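Local coordinates for endoglucanase (Clostridium thermocellum, PDB 2YIK), which probably acts as a family 9 cellulase, an endoglucanase that hydrolyses cellulose chains, at residues Gly91-Ser94 with Ser95-Val99; Ala131-Val134 with Gly135-Tyr138; Leu251-Phe254 with Ala255-Asn258; Trp314-Trp318 with Asn319-Ser323; Ser456-Asp460 with Ala461-Ser465. All blocks are in the same frame, centred on the assembly; numbering follows the deposited sequence.

Contact 1: residues Gly91-Ser94 with Ser95-Val99; sequences GFIS and SNRSV
Phe-92 and Asn-96 meet one turn apart on helix 90-100, in the family 9 glycoside hydrolase domain. This is the tight half of the contact. The phenyl ring reaches forward along the helix toward Asn-96, with CG anti to the backbone N (chi1 -175°). The amide of Asn-96 then lies over one face of the ring, near its centre, with the two planes 35° apart. CB of Asn-96 rests 3.4 Å from Phe-92 O. Val-178 of strand 177-184 touches both side chains, so this side of the helix packs on the sheet. Backbone bonds hold the turn itself. Ser-95 N donates to Gly-91 O at 3.0 Å, and Asn-96 N to Phe-92 O at the same 3.0 Å. A second bond from Asn-96 N, to Ile-93 O, is weak.

The other flank is loose and wet. Arg-97 folds back over Ile-93 and Ser-94 through a bend at chi3 (-59°). One face of its guanidinium lies over Ile-93, with NH2 4.0 Å from CG2. No direct bond joins Arg-97 to Ser-94; two waters bridge them. One sits 3.1 Å from Ser-94 OG and accepts from Arg-97 NH2. The other donates to Ser-94 O at 3.0 Å, and accepts from Arg-97 NE in the plane of the guanidinium. Ile-93 itself turns inward onto Leu-81 and Met-88. The chemistry implies a helix gripped by packing on its sheet side, while on the outer side the arginine's charge is probably met through water.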
loop_
_atom_site.group_PDB
_atom_site.type_symbol
_atom_site.label_atom_id
_atom_site.label_comp_id
_atom_site.label_asym_id
_atom_site.label_seq_id
_atom_site.Cartn_x
_atom_site.Cartn_y
_atom_site.Cartn_z
ATOM N N GLY A 91 0.957 1.662 33.359
ATOM C CA GLY A 91 0.742 0.298 33.813
ATOM C C GLY A 91 1.108 -0.762 32.787
ATOM O O GLY A 91 1.682 -1.796 33.125
ATOM N N PHE A 92 0.767 -0.508 31.529
ATOM C CA PHE A 92 1.078 -1.449 30.466
ATOM C C PHE A 92 2.586 -1.560 30.306
ATOM O O PHE A 92 3.122 -2.657 30.222
ATOM C CB PHE A 92 0.474 -0.997 29.142
ATOM C CG PHE A 92 0.654 -1.992 28.043
ATOM C CD1 PHE A 92 -0.221 -3.068 27.916
ATOM C CD2 PHE A 92 1.737 -1.899 27.180
ATOM C CE1 PHE A 92 -0.017 -4.043 26.947
ATOM C CE2 PHE A 92 1.954 -2.871 26.205
ATOM C CZ PHE A 92 1.073 -3.948 26.090
ATOM N N ILE A 93 3.265 -0.418 30.254
ATOM C CA ILE A 93 4.722 -0.405 30.120
ATOM C C ILE A 93 5.367 -1.110 31.320
ATOM O O ILE A 93 6.308 -1.893 31.167
ATOM C CB ILE A 93 5.278 1.044 30.049
ATOM C CG1 ILE A 93 4.776 1.748 28.783
ATOM C CG2 ILE A 93 6.794 1.021 30.074
ATOM C CD1 ILE A 93 5.163 1.027 27.502
ATOM N N SER A 94 4.842 -0.834 32.511
ATOM C CA SER A 94 5.370 -1.420 33.739
ATOM C C SER A 94 5.322 -2.952 33.711
ATOM O O SER A 94 6.309 -3.611 34.033
ATOM C CB SER A 94 4.595 -0.879 34.949
ATOM O OG SER A 94 5.293 -1.137 36.153
ATOM N N SER A 95 4.188 -3.511 33.294
ATOM C CA SER A 95 4.015 -4.967 33.231
ATOM C C SER A 95 4.718 -5.651 32.060
ATOM O O SER A 95 5.023 -6.841 32.136
ATOM C CB SER A 95 2.533 -5.330 33.142
ATOM O OG SER A 95 1.813 -4.919 34.283
ATOM N N ASN A 96 4.976 -4.907 30.984
ATOM C CA ASN A 96 5.587 -5.491 29.790
ATOM C C ASN A 96 6.982 -5.023 29.397
ATOM O O ASN A 96 7.456 -5.324 28.298
ATOM C CB ASN A 96 4.642 -5.294 28.601
ATOM C CG ASN A 96 3.286 -5.919 28.839
ATOM O OD1 ASN A 96 2.317 -5.231 29.171
ATOM N ND2 ASN A 96 3.215 -7.234 28.694
ATOM N N ARG A 97 7.653 -4.324 30.304
ATOM C CA ARG A 97 8.982 -3.795 30.032
ATOM C C ARG A 97 10.009 -4.788 29.473
ATOM O O ARG A 97 10.763 -4.454 28.555
ATOM C CB ARG A 97 9.538 -3.151 31.302
ATOM C CG ARG A 97 10.766 -2.302 31.096
ATOM C CD ARG A 97 11.246 -1.757 32.438
ATOM N NE ARG A 97 10.214 -0.951 33.086
ATOM C CZ ARG A 97 9.939 0.311 32.768
ATOM N NH1 ARG A 97 10.632 0.917 31.813
ATOM N NH2 ARG A 97 8.965 0.963 33.395
ATOM N N SER A 98 10.044 -6.000 30.015
ATOM C CA SER A 98 11.019 -6.985 29.559
ATOM C C SER A 98 10.827 -7.435 28.113
ATOM O O SER A 98 11.755 -7.960 27.503
ATOM C CB SER A 98 11.046 -8.201 30.498
ATOM O OG SER A 98 9.767 -8.793 30.625
ATOM N N VAL A 99 9.632 -7.234 27.564
ATOM C CA VAL A 99 9.378 -7.608 26.175
ATOM C C VAL A 99 9.510 -6.380 25.287
ATOM O O VAL A 99 10.035 -6.460 24.181
ATOM C CB VAL A 99 7.976 -8.262 26.000
ATOM C CG1 VAL A 99 7.575 -8.285 24.528
ATOM C CG2 VAL A 99 8.016 -9.689 26.531
HETATM O O HOH W 1 8.303 -0.335 36.124
HETATM O O HOH W 2 8.833 -2.558 35.228
#

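Contact 2: residues Ala131-Val134 with Gly135-Tyr138; sequences ASTV and GWGY
Thr-133 and Trp-136 lean together along helix 124-140, near the centre of the (alpha/alpha)6 barrel characteristic of family 9 glycoside hydrolases. Their side chains slant across each other. The methyl CG2 of Thr-133 lies 4.0 Å from CD1 of the Trp-136 indole, so the pyrrole end of Trp-136 does the touching. The indole leaves the helix with CG anti to the backbone N (chi1 162°). Its six-membered ring is thereby carried away from Thr-133 and toward the neighbouring helices. The side chain packs on Leu-401, Ile-402 and Val-405 of helix 392-408, and on Cys-327 and Ile-328 of helix 322-336. The indole meets the rings of Trp-284 and His-316 edge-to-face.

Tyr-138 leaves the helix in a different direction from Trp-136. Its hydroxyl is hydrogen-bonded to Glu-155, and Leu-158 of helix 151-167 touches the side chain. The two aromatic residues thus tie one helix to different neighbours. Four successive helical bonds join residues 135-138 to the turn before. Gly-135 N donates to Ala-131 O at 3.1 Å, Gly-137 N to Thr-133 O at 3.0 Å, and Tyr-138 N to Val-134 O at 3.0 Å. The bond from Trp-136 N to Ser-132 O is shorter, at 2.7 Å. Packing is close where the tryptophan starts. The CB of Trp-136 is wedged against two carbonyls of the turn before, 3.0 Å from Ser-132 O and 3.2 Å from Thr-133 O.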
loop_
_atom_site.group_PDB
_atom_site.type_symbol
_atom_site.label_atom_id
_atom_site.label_comp_id
_atom_site.label_asym_id
_atom_site.label_seq_id
_atom_site.Cartn_x
_atom_site.Cartn_y
_atom_site.Cartn_z
ATOM N N ALA A 131 2.415 -1.313 1.258
ATOM C CA ALA A 131 3.260 -2.497 1.343
ATOM C C ALA A 131 2.581 -3.743 0.777
ATOM O O ALA A 131 3.190 -4.510 0.038
ATOM C CB ALA A 131 3.663 -2.745 2.802
ATOM N N SER A 132 1.317 -3.947 1.120
ATOM C CA SER A 132 0.614 -5.123 0.639
ATOM C C SER A 132 0.215 -4.978 -0.829
ATOM O O SER A 132 0.269 -5.940 -1.587
ATOM C CB SER A 132 -0.633 -5.380 1.487
ATOM O OG SER A 132 -1.563 -4.327 1.335
ATOM N N THR A 133 -0.167 -3.775 -1.236
ATOM C CA THR A 133 -0.588 -3.582 -2.612
ATOM C C THR A 133 0.589 -3.663 -3.589
ATOM O O THR A 133 0.460 -4.234 -4.673
ATOM C CB THR A 133 -1.395 -2.270 -2.750
ATOM O OG1 THR A 133 -2.540 -2.341 -1.887
ATOM C CG2 THR A 133 -1.879 -2.072 -4.186
ATOM N N VAL A 134 1.740 -3.116 -3.211
ATOM C CA VAL A 134 2.913 -3.224 -4.076
ATOM C C VAL A 134 3.317 -4.709 -4.079
ATOM O O VAL A 134 3.710 -5.258 -5.107
ATOM C CB VAL A 134 4.093 -2.371 -3.558
ATOM C CG1 VAL A 134 5.343 -2.675 -4.369
ATOM C CG2 VAL A 134 3.750 -0.881 -3.663
ATOM N N GLY A 135 3.202 -5.358 -2.920
ATOM C CA GLY A 135 3.539 -6.775 -2.819
ATOM C C GLY A 135 2.602 -7.635 -3.659
ATOM O O GLY A 135 3.021 -8.630 -4.253
ATOM N N TRP A 136 1.332 -7.234 -3.674
ATOM C CA TRP A 136 0.217 -7.849 -4.413
ATOM C C TRP A 136 0.594 -7.791 -5.900
ATOM O O TRP A 136 0.539 -8.803 -6.603
ATOM C CB TRP A 136 -1.022 -7.010 -4.021
ATOM C CG TRP A 136 -2.392 -6.911 -4.744
ATOM C CD1 TRP A 136 -3.253 -5.839 -4.625
ATOM C CD2 TRP A 136 -3.117 -7.897 -5.504
ATOM N NE1 TRP A 136 -4.438 -6.087 -5.242
ATOM C CE2 TRP A 136 -4.391 -7.328 -5.799
ATOM C CE3 TRP A 136 -2.821 -9.175 -5.970
ATOM C CZ2 TRP A 136 -5.361 -8.008 -6.521
ATOM C CZ3 TRP A 136 -3.790 -9.843 -6.689
ATOM C CH2 TRP A 136 -5.046 -9.256 -6.966
ATOM N N GLY A 137 1.029 -6.622 -6.364
ATOM C CA GLY A 137 1.419 -6.484 -7.757
ATOM C C GLY A 137 2.659 -7.294 -8.128
ATOM O O GLY A 137 2.721 -7.896 -9.203
ATOM N N TYR A 138 3.653 -7.298 -7.242
ATOM C CA TYR A 138 4.892 -8.039 -7.479
ATOM C C TYR A 138 4.578 -9.536 -7.520
ATOM O O TYR A 138 5.121 -10.273 -8.335
ATOM C CB TYR A 138 5.909 -7.726 -6.370
ATOM C CG TYR A 138 7.282 -8.323 -6.589
ATOM C CD1 TYR A 138 7.995 -8.077 -7.768
ATOM C CD2 TYR A 138 7.868 -9.137 -5.623
ATOM C CE1 TYR A 138 9.260 -8.634 -7.977
ATOM C CE2 TYR A 138 9.132 -9.701 -5.824
ATOM C CZ TYR A 138 9.821 -9.448 -7.004
ATOM O OH TYR A 138 11.043 -10.041 -7.235
#

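Contact 3: residues Leu251-Phe254 with Ala255-Asn258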
loop_
_atom_site.group_PDB
_atom_site.type_symbol
_atom_site.label_atom_id
_atom_site.label_comp_id
_atom_site.label_asym_id
_atom_site.label_seq_id
_atom_site.Cartn_x
_atom_site.Cartn_y
_atom_site.Cartn_z
ATOM N N LEU A 251 0.309 -11.656 14.211
ATOM C CA LEU A 251 -0.495 -10.446 14.144
ATOM C C LEU A 251 -1.956 -10.834 13.905
ATOM O O LEU A 251 -2.851 -10.340 14.594
ATOM C CB LEU A 251 0.018 -9.525 13.032
ATOM C CG LEU A 251 1.312 -8.779 13.370
ATOM C CD1 LEU A 251 1.968 -8.251 12.103
ATOM C CD2 LEU A 251 0.998 -7.641 14.336
ATOM N N PHE A 252 -2.199 -11.743 12.960
ATOM C CA PHE A 252 -3.573 -12.157 12.682
ATOM C C PHE A 252 -4.219 -12.772 13.917
ATOM O O PHE A 252 -5.399 -12.537 14.185
ATOM C CB PHE A 252 -3.646 -13.174 11.542
ATOM C CG PHE A 252 -5.061 -13.503 11.121
ATOM C CD1 PHE A 252 -5.726 -12.713 10.182
ATOM C CD2 PHE A 252 -5.741 -14.579 11.694
ATOM C CE1 PHE A 252 -7.054 -12.989 9.821
ATOM C CE2 PHE A 252 -7.064 -14.861 11.342
ATOM C CZ PHE A 252 -7.722 -14.063 10.403
ATOM N N ASP A 253 -3.452 -13.560 14.667
ATOM C CA ASP A 253 -3.983 -14.193 15.867
ATOM C C ASP A 253 -4.354 -13.147 16.915
ATOM O O ASP A 253 -5.327 -13.305 17.651
ATOM C CB ASP A 253 -2.967 -15.169 16.456
ATOM C CG ASP A 253 -3.600 -16.114 17.453
ATOM O OD1 ASP A 253 -4.548 -16.828 17.061
ATOM O OD2 ASP A 253 -3.168 -16.146 18.622
ATOM N N PHE A 254 -3.565 -12.084 16.976
ATOM C CA PHE A 254 -3.809 -10.994 17.903
ATOM C C PHE A 254 -5.124 -10.319 17.486
ATOM O O PHE A 254 -5.969 -10.018 18.323
ATOM C CB PHE A 254 -2.636 -10.006 17.838
ATOM C CG PHE A 254 -2.818 -8.760 18.667
ATOM C CD1 PHE A 254 -3.539 -7.677 18.164
ATOM C CD2 PHE A 254 -2.248 -8.655 19.936
ATOM C CE1 PHE A 254 -3.680 -6.493 18.903
ATOM C CE2 PHE A 254 -2.380 -7.474 20.688
ATOM C CZ PHE A 254 -3.104 -6.392 20.169
ATOM N N ALA A 255 -5.296 -10.095 16.186
ATOM C CA ALA A 255 -6.520 -9.463 15.688
ATOM C C ALA A 255 -7.723 -10.365 15.938
ATOM O O ALA A 255 -8.781 -9.907 16.357
ATOM C CB ALA A 255 -6.395 -9.156 14.183
ATOM N N GLU A 256 -7.550 -11.657 15.689
ATOM C CA GLU A 256 -8.627 -12.623 15.872
ATOM C C GLU A 256 -9.075 -12.764 17.325
ATOM O O GLU A 256 -10.260 -12.693 17.626
ATOM C CB GLU A 256 -8.190 -13.993 15.357
ATOM C CG GLU A 256 -9.273 -15.046 15.436
ATOM C CD GLU A 256 -8.788 -16.413 15.017
ATOM O OE1 GLU A 256 -7.844 -16.496 14.208
ATOM O OE2 GLU A 256 -9.362 -17.413 15.486
ATOM N N LYS A 257 -8.103 -12.960 18.211
ATOM C CA LYS A 257 -8.334 -13.162 19.638
ATOM C C LYS A 257 -8.867 -11.989 20.447
ATOM O O LYS A 257 -9.602 -12.186 21.413
ATOM C CB LYS A 257 -7.039 -13.644 20.290
ATOM C CG LYS A 257 -6.901 -15.160 20.392
ATOM C CD LYS A 257 -7.274 -15.871 19.100
ATOM C CE LYS A 257 -7.195 -17.396 19.272
ATOM N NZ LYS A 257 -5.810 -17.840 19.662
ATOM N N ASN A 258 -8.500 -10.773 20.066
ATOM C CA ASN A 258 -8.926 -9.600 20.818
ATOM C C ASN A 258 -10.173 -8.897 20.275
ATOM O O ASN A 258 -10.557 -9.095 19.124
ATOM C CB ASN A 258 -7.748 -8.623 20.913
ATOM C CG ASN A 258 -6.568 -9.208 21.696
ATOM O OD1 ASN A 258 -5.440 -9.272 21.199
ATOM N ND2 ASN A 258 -6.832 -9.635 22.929
HETATM O O HOH W 3 -5.253 -17.184 14.602
#
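The last turns of helix 238-257, an element of the alpha-helical barrel, bring Asp-253 against Lys-257 in a salt bridge. Lys-257 NZ meets the syn lone pair of Asp-253 OD1 at 3.1 Å. A weak second bond runs from Lys-257 NZ to Asp-253 OD2 at 3.3 Å. The bend at chi2 (46°) lays CD of Lys-257 3.5 Å from Asp-253 O, and a second bend at chi4 turns NZ to the carboxylate. Glu-256 brings a like charge close to the same carboxylate. A water bridges the two acids and donates to both: 2.6 Å to Asp-253 OD1 and 2.7 Å to Glu-256 OE1. This should ease the repulsion, as should the nearby lysine.

Glu-256 OE1 also sits at the edge of the Phe-252 ring, 3.4 Å from CE2, with the carboxylate turned 70° to the ring. The same oxygen is bonded to His-297. The Phe-252 ring stacks on Tyr-282 of helix 279-293. On another flank the amide of Asn-258 stands over one face of Phe-254, its plane turned 69° from the ring. The helix ends here. Asn-258 N still donates to Phe-254 O at 3.2 Å, while Lys-260 NZ binds the backbone oxygens of Glu-256 and Asn-258. Asp-253 and Lys-257 form the i to i+4 salt bridge common on the exposed flanks of alpha-helices, here in the last turn of a barrel helix.

Contact 4: residues Trp314-Trp318 with Asn319-Ser323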
loop_
_atom_site.group_PDB
_atom_site.type_symbol
_atom_site.label_atom_id
_atom_site.label_comp_id
_atom_site.label_asym_id
_atom_site.label_seq_id
_atom_site.Cartn_x
_atom_site.Cartn_y
_atom_site.Cartn_z
ATOM N N TRP A 314 -16.915 0.334 -4.270
ATOM C CA TRP A 314 -15.799 1.274 -4.260
ATOM C C TRP A 314 -14.666 0.676 -5.116
ATOM O O TRP A 314 -14.955 -0.123 -6.025
ATOM C CB TRP A 314 -15.385 1.436 -2.770
ATOM C CG TRP A 314 -14.822 2.776 -2.451
ATOM C CD1 TRP A 314 -13.580 3.041 -1.959
ATOM C CD2 TRP A 314 -15.456 4.049 -2.643
ATOM N NE1 TRP A 314 -13.394 4.398 -1.831
ATOM C CE2 TRP A 314 -14.533 5.039 -2.241
ATOM C CE3 TRP A 314 -16.720 4.443 -3.109
ATOM C CZ2 TRP A 314 -14.824 6.401 -2.303
ATOM C CZ3 TRP A 314 -17.010 5.807 -3.170
ATOM C CH2 TRP A 314 -16.068 6.766 -2.764
ATOM N N ILE A 315 -13.394 1.016 -4.866
ATOM C CA ILE A 315 -12.298 0.333 -5.543
ATOM C C ILE A 315 -11.188 0.073 -4.482
ATOM O O ILE A 315 -11.309 0.530 -3.340
ATOM C CB ILE A 315 -11.853 1.005 -6.967
ATOM C CG1 ILE A 315 -10.834 0.072 -7.631
ATOM C CG2 ILE A 315 -11.454 2.429 -6.815
ATOM C CD1 ILE A 315 -11.394 -0.348 -8.980
ATOM N N HIS A 316 -10.177 -0.720 -4.813
ATOM C CA HIS A 316 -9.150 -1.044 -3.842
ATOM C C HIS A 316 -8.426 0.236 -3.366
ATOM O O HIS A 316 -7.945 0.996 -4.193
ATOM C CB HIS A 316 -8.195 -2.055 -4.505
ATOM C CG HIS A 316 -7.178 -2.642 -3.591
ATOM N ND1 HIS A 316 -7.448 -3.658 -2.702
ATOM C CD2 HIS A 316 -5.833 -2.405 -3.477
ATOM C CE1 HIS A 316 -6.338 -4.030 -2.088
ATOM N NE2 HIS A 316 -5.349 -3.277 -2.550
ATOM N N CYS A 317 -8.346 0.479 -2.054
ATOM C CA CYS A 317 -7.652 1.670 -1.528
ATOM C C CYS A 317 -7.354 1.490 -0.040
ATOM O O CYS A 317 -7.907 0.590 0.590
ATOM C CB CYS A 317 -8.494 2.933 -1.730
ATOM S SG CYS A 317 -10.084 2.900 -0.889
ATOM N N TRP A 318 -6.511 2.346 0.533
ATOM C CA TRP A 318 -6.164 2.199 1.945
ATOM C C TRP A 318 -7.353 2.071 2.893
ATOM O O TRP A 318 -7.251 1.408 3.918
ATOM C CB TRP A 318 -5.252 3.345 2.423
ATOM C CG TRP A 318 -5.900 4.703 2.498
ATOM C CD1 TRP A 318 -5.791 5.710 1.590
ATOM C CD2 TRP A 318 -6.738 5.202 3.563
ATOM N NE1 TRP A 318 -6.522 6.800 2.004
ATOM C CE2 TRP A 318 -7.129 6.510 3.176
ATOM C CE3 TRP A 318 -7.242 4.649 4.737
ATOM C CZ2 TRP A 318 -7.947 7.302 4.009
ATOM C CZ3 TRP A 318 -8.057 5.439 5.550
ATOM C CH2 TRP A 318 -8.426 6.742 5.161
ATOM N N ASN A 319 -8.477 2.691 2.555
ATOM C CA ASN A 319 -9.651 2.630 3.425
ATOM C C ASN A 319 -10.681 1.569 3.017
ATOM O O ASN A 319 -11.775 1.501 3.581
ATOM C CB ASN A 319 -10.309 4.016 3.497
ATOM C CG ASN A 319 -11.263 4.153 4.670
ATOM O OD1 ASN A 319 -11.006 3.633 5.760
ATOM N ND2 ASN A 319 -12.362 4.872 4.459
ATOM N N ASP A 320 -10.330 0.739 2.040
ATOM C CA ASP A 320 -11.236 -0.316 1.592
ATOM C C ASP A 320 -10.528 -1.317 0.689
ATOM O O ASP A 320 -10.288 -1.050 -0.485
ATOM C CB ASP A 320 -12.424 0.271 0.834
ATOM C CG ASP A 320 -13.497 -0.765 0.546
ATOM O OD1 ASP A 320 -13.156 -1.944 0.303
ATOM O OD2 ASP A 320 -14.684 -0.398 0.554
ATOM N N VAL A 321 -10.210 -2.480 1.239
ATOM C CA VAL A 321 -9.525 -3.503 0.472
ATOM C C VAL A 321 -10.425 -4.695 0.138
ATOM O O VAL A 321 -9.945 -5.808 -0.081
ATOM C CB VAL A 321 -8.249 -3.981 1.219
ATOM C CG1 VAL A 321 -7.268 -2.814 1.348
ATOM C CG2 VAL A 321 -8.615 -4.549 2.606
ATOM N N TRP A 322 -11.733 -4.458 0.091
ATOM C CA TRP A 322 -12.682 -5.523 -0.239
ATOM C C TRP A 322 -12.462 -6.072 -1.658
ATOM O O TRP A 322 -12.542 -7.277 -1.877
ATOM C CB TRP A 322 -14.133 -5.028 -0.123
ATOM C CG TRP A 322 -14.727 -5.043 1.275
ATOM C CD1 TRP A 322 -15.354 -4.005 1.904
ATOM C CD2 TRP A 322 -14.800 -6.166 2.178
ATOM N NE1 TRP A 322 -15.796 -4.400 3.148
ATOM C CE2 TRP A 322 -15.452 -5.704 3.354
ATOM C CE3 TRP A 322 -14.329 -7.486 2.133
ATOM C CZ2 TRP A 322 -15.709 -6.553 4.446
ATOM C CZ3 TRP A 322 -14.581 -8.327 3.227
ATOM C CH2 TRP A 322 -15.241 -7.844 4.377
ATOM N N SER A 323 -12.187 -5.198 -2.623
ATOM C CA SER A 323 -11.993 -5.661 -3.990
ATOM C C SER A 323 -10.736 -6.506 -4.121
ATOM O O SER A 323 -10.726 -7.487 -4.850
ATOM C CB SER A 323 -11.967 -4.485 -4.982
ATOM O OG SER A 323 -11.006 -3.514 -4.632
#
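The Trp-318 indole carries Asn-319 on one face: CB of Asn-319 lies 3.5 Å from the centroid of the six-membered ring, 18° off its normal. This CH-pi contact sits at the corner of a type I beta turn, Cys-317 to Asp-320, that leads into helix 322-336 of the barrel. The amide of Asn-319 is inclined 35° to the indole, and its nitrogen ND2 is bonded to Ser-276. Trp-314 has Cys-317 SG at its edge, in the ring plane, and its CD1 approaches CB of Asp-320 obliquely. At the edge of the His-316 ring, near its plane, lies Ser-323 OG. Val-321 CG1 is 3.8 Å from CE1 of the His-316 imidazole.

The turn is closed by a pair of backbone bonds, an isolated antiparallel bridge. Asp-320 N donates to Cys-317 O at 2.8 Å and Cys-317 N to Asp-320 O at 2.9 Å. The next step starts the helix, with Val-321 at the N-cap position. Its backbone N is held by Asp-280, a residue of the bound calcium site. Lys-277 of that site forms a salt bridge with Asp-320 OD2. The two oxygens of this carboxylate thus have separate tasks. Asp-320 makes an Asx turn, in which OD1 receives the N-H of Trp-322 at 2.9 Å, nearly in line with its own C-O bond.

Contact 5: residues Ser456-Asp460 with Ala461-Ser465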
loop_
_atom_site.group_PDB
_atom_site.type_symbol
_atom_site.label_atom_id
_atom_site.label_comp_id
_atom_site.label_asym_id
_atom_site.label_seq_id
_atom_site.Cartn_x
_atom_site.Cartn_y
_atom_site.Cartn_z
ATOM N N SER A 456 11.145 19.125 -3.140
ATOM C CA SER A 456 11.074 20.564 -3.361
ATOM C C SER A 456 12.384 21.297 -3.067
ATOM O O SER A 456 12.820 22.139 -3.855
ATOM C CB SER A 456 9.948 21.175 -2.520
ATOM O OG SER A 456 10.284 21.204 -1.140
ATOM N N GLY A 457 13.017 20.977 -1.943
ATOM C CA GLY A 457 14.258 21.648 -1.591
ATOM C C GLY A 457 13.968 23.080 -1.166
ATOM O O GLY A 457 14.865 23.927 -1.141
ATOM N N LEU A 458 12.708 23.347 -0.827
ATOM C CA LEU A 458 12.272 24.675 -0.406
ATOM C C LEU A 458 11.952 24.693 1.091
ATOM O O LEU A 458 11.957 23.647 1.745
ATOM C CB LEU A 458 11.037 25.081 -1.217
ATOM C CG LEU A 458 11.203 24.895 -2.736
ATOM C CD1 LEU A 458 9.933 25.292 -3.449
ATOM C CD2 LEU A 458 12.373 25.729 -3.243
ATOM N N LYS A 459 11.684 25.878 1.631
ATOM C CA LYS A 459 11.365 26.020 3.053
ATOM C C LYS A 459 9.888 26.343 3.215
ATOM O O LYS A 459 9.402 26.526 4.330
ATOM C CB LYS A 459 12.166 27.171 3.688
ATOM C CG LYS A 459 13.681 27.128 3.501
ATOM C CD LYS A 459 14.326 28.394 4.097
ATOM C CE LYS A 459 15.766 28.597 3.609
ATOM N NZ LYS A 459 16.370 29.878 4.132
ATOM N N ASP A 460 9.171 26.402 2.099
ATOM C CA ASP A 460 7.755 26.764 2.129
ATOM C C ASP A 460 7.076 26.215 0.877
ATOM O O ASP A 460 7.584 26.399 -0.232
ATOM C CB ASP A 460 7.653 28.298 2.140
ATOM C CG ASP A 460 6.262 28.805 2.465
ATOM O OD1 ASP A 460 5.264 28.144 2.101
ATOM O OD2 ASP A 460 6.168 29.892 3.074
ATOM N N ALA A 461 5.934 25.553 1.043
ATOM C CA ALA A 461 5.212 25.002 -0.104
ATOM C C ALA A 461 4.721 26.116 -1.035
ATOM O O ALA A 461 4.556 25.909 -2.238
ATOM C CB ALA A 461 4.021 24.170 0.371
ATOM N N ASN A 462 4.491 27.298 -0.469
ATOM C CA ASN A 462 3.999 28.440 -1.243
ATOM C C ASN A 462 5.053 29.069 -2.139
ATOM O O ASN A 462 4.720 29.857 -3.027
ATOM C CB ASN A 462 3.437 29.504 -0.304
ATOM C CG ASN A 462 2.173 29.054 0.389
ATOM O OD1 ASN A 462 2.044 29.183 1.608
ATOM N ND2 ASN A 462 1.227 28.522 -0.382
ATOM N N ASP A 463 6.319 28.736 -1.899
ATOM C CA ASP A 463 7.421 29.255 -2.708
ATOM C C ASP A 463 7.282 28.607 -4.086
ATOM O O ASP A 463 7.281 27.379 -4.205
ATOM C CB ASP A 463 8.757 28.871 -2.069
ATOM C CG ASP A 463 9.951 29.284 -2.904
ATOM O OD1 ASP A 463 9.771 29.635 -4.091
ATOM O OD2 ASP A 463 11.080 29.243 -2.371
ATOM N N SER A 464 7.185 29.426 -5.130
ATOM C CA SER A 464 6.989 28.914 -6.485
ATOM C C SER A 464 8.219 28.528 -7.294
ATOM O O SER A 464 8.110 28.252 -8.489
ATOM C CB SER A 464 6.160 29.916 -7.293
ATOM O OG SER A 464 6.754 31.206 -7.259
ATOM N N SER A 465 9.382 28.480 -6.657
ATOM C CA SER A 465 10.604 28.129 -7.371
ATOM C C SER A 465 10.641 26.671 -7.805
ATOM O O SER A 465 9.925 25.834 -7.250
ATOM C CB SER A 465 11.811 28.394 -6.480
ATOM O OG SER A 465 11.658 29.640 -5.834
#
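The chain reverses in a type I beta turn from Asp-460 to Asp-463, closed by Asp-463 N donating to Asp-460 O at 3.1 Å. The side chain of Asp-460 adds a second bond to the turn. CG is anti to the backbone N (chi1 -168°), which swings Asp-460 OD1 forward to take the N-H of Asn-462 at 2.8 Å. That donor comes from above the carboxylate plane.

Leu-458 lies against Asp-463, the two side chains crossing at about a right angle. CD1 of Leu-458 lies 3.5 Å from Asp-463 O, and its CD2 lies 3.8 Å from Asp-463 OD2. Just upstream, Ser-456 ends helix 453-456 with an ST turn: its OG accepts from Leu-458 N at 3.3 Å. The same hydroxyl is bonded to Trp-194 NE1.

This surface loop borders the probable active site. The side chain of Ala-461, which touches Trp-194, is about 5 Å from that of His-451, predicted to be catalytic. The loop then turns again in an Asx turn. Two donors grip Asp-463 OD1 there: Ser-465 N at 2.8 Å, and Ser-465 OG at 2.6 Å on the syn side.

In the fold
Contact 2 lies in the core, its centre about 7 Å from the centre of the chain, and contact 4 is only partly buried. The two touch: Thr-133 OG1 and His-316 NE2 are 3.0 Å apart, probably hydrogen-bonded. Contacts 1 and 3 lie nearer the surface on the same side of the centre, about 7 Å apart at their nearest atoms. Both are helical and both have side chains on strand 177-184. Contact 5 is a surface loop, opposite contact 3 across the centre. Chemistry follows position. Contact 2 is helical backbone bonds and packing, with its polar ends bonded to other parts of the fold. Contacts 1 and 3 add charges and bridging water outside, and contacts 4 and 5 shape turns with aspartates.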